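Local coordinates for 2-methyl-3-hydroxypyridine-5-carboxylic acid oxygenase (Mesorhizobium loti, PDB 3ALJ), which is an FAD-dependent oxygenase that oxidises 2-methyl-3-hydroxypyridine-5-carboxylic acid, probably opening its pyridine ring in vitamin B6 breakdown, at residues G318-V321 with E322-L325. Numbering follows the deposited sequence.
Sequences GSSV and EDAL
Ser320 hands the chain from an extended loop into helix 321-349, and its carbonyl O accepts the first i to i+4 bond of that helix from Ala324 N (2.8 Å). One residue on, Val321 O takes Leu325 N at 2.9 Å. Ser320 is the N-cap: a chi1 of 63° folds its OG back over the start of the helix, where it accepts from Asp323 N at 3.0 Å. That bond is fairly straight, with an N-H...O angle of 160°. Asp323 answers through solvent, since one water donates to its OD2 at 2.6 Å and accepts from Ser320 N, a bridge alongside the direct cap. Without the hydroxyl, as with an alanine here, the Asp323 amide would probably lose its side-chain cap, and the first turn could fray. On the inward side, Val321 and Leu325 lie side by side, CG1 to CD1 3.9 Å, and both rest on Leu151 of strand 151-154 and on Leu315. Glu322 OE2 forms a salt bridge with Lys282 NZ. Acidic Glu322 and Asp323 in the first turn would be expected to interact favourably with the helix N-terminus, Glu322 perhaps less so because Lys282 already shares its charge; the N-cap bond itself probably favours starting the helix here.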
# COMPACT_ATOMS: atom_id res chain seq x y z
N GLY A 318 14.90 -19.49 16.28
CA GLY A 318 15.50 -19.98 17.52
C GLY A 318 16.07 -18.94 18.48
O GLY A 318 16.44 -19.29 19.60
N SER A 319 16.08 -17.66 18.12
CA SER A 319 16.74 -16.58 18.88
C SER A 319 15.71 -15.98 19.84
O SER A 319 14.50 -16.26 19.71
CB SER A 319 17.13 -15.44 17.91
OG SER A 319 17.89 -15.96 16.78
N SER A 320 16.17 -15.12 20.74
CA SER A 320 15.23 -14.32 21.53
C SER A 320 14.48 -13.43 20.53
O SER A 320 14.96 -13.13 19.41
CB SER A 320 15.96 -13.39 22.50
OG SER A 320 16.74 -12.47 21.85
N VAL A 321 13.25 -13.07 20.94
CA VAL A 321 12.51 -12.08 20.12
C VAL A 321 13.31 -10.82 19.91
O VAL A 321 13.38 -10.28 18.81
CB VAL A 321 11.15 -11.75 20.78
CG1 VAL A 321 10.48 -10.51 20.15
CG2 VAL A 321 10.20 -12.91 20.78
N GLU A 322 13.98 -10.34 20.93
CA GLU A 322 14.78 -9.10 20.74
C GLU A 322 15.84 -9.22 19.68
O GLU A 322 16.02 -8.34 18.83
CB GLU A 322 15.38 -8.64 22.12
CG GLU A 322 14.35 -8.25 23.14
CD GLU A 322 13.87 -9.38 24.06
OE1 GLU A 322 13.84 -10.62 23.76
OE2 GLU A 322 13.39 -8.97 25.17
N ASP A 323 16.54 -10.36 19.70
CA ASP A 323 17.54 -10.55 18.71
C ASP A 323 16.95 -10.80 17.31
O ASP A 323 17.55 -10.38 16.32
CB ASP A 323 18.43 -11.77 19.08
CG ASP A 323 19.36 -11.50 20.24
OD1 ASP A 323 19.55 -10.34 20.64
OD2 ASP A 323 19.93 -12.52 20.67
N ALA A 324 15.85 -11.54 17.24
CA ALA A 324 15.17 -11.73 15.93
C ALA A 324 14.76 -10.43 15.30
O ALA A 324 14.90 -10.28 14.06
CB ALA A 324 14.00 -12.64 16.02
N LEU A 325 14.31 -9.52 16.13
CA LEU A 325 13.93 -8.19 15.58
C LEU A 325 15.05 -7.39 15.01
O LEU A 325 14.93 -6.74 13.96
CB LEU A 325 13.18 -7.32 16.64
CG LEU A 325 11.65 -7.66 16.71
CD1 LEU A 325 11.14 -9.04 16.57
CD2 LEU A 325 10.96 -6.92 17.95
O HOH W 1 19.08 -14.94 20.86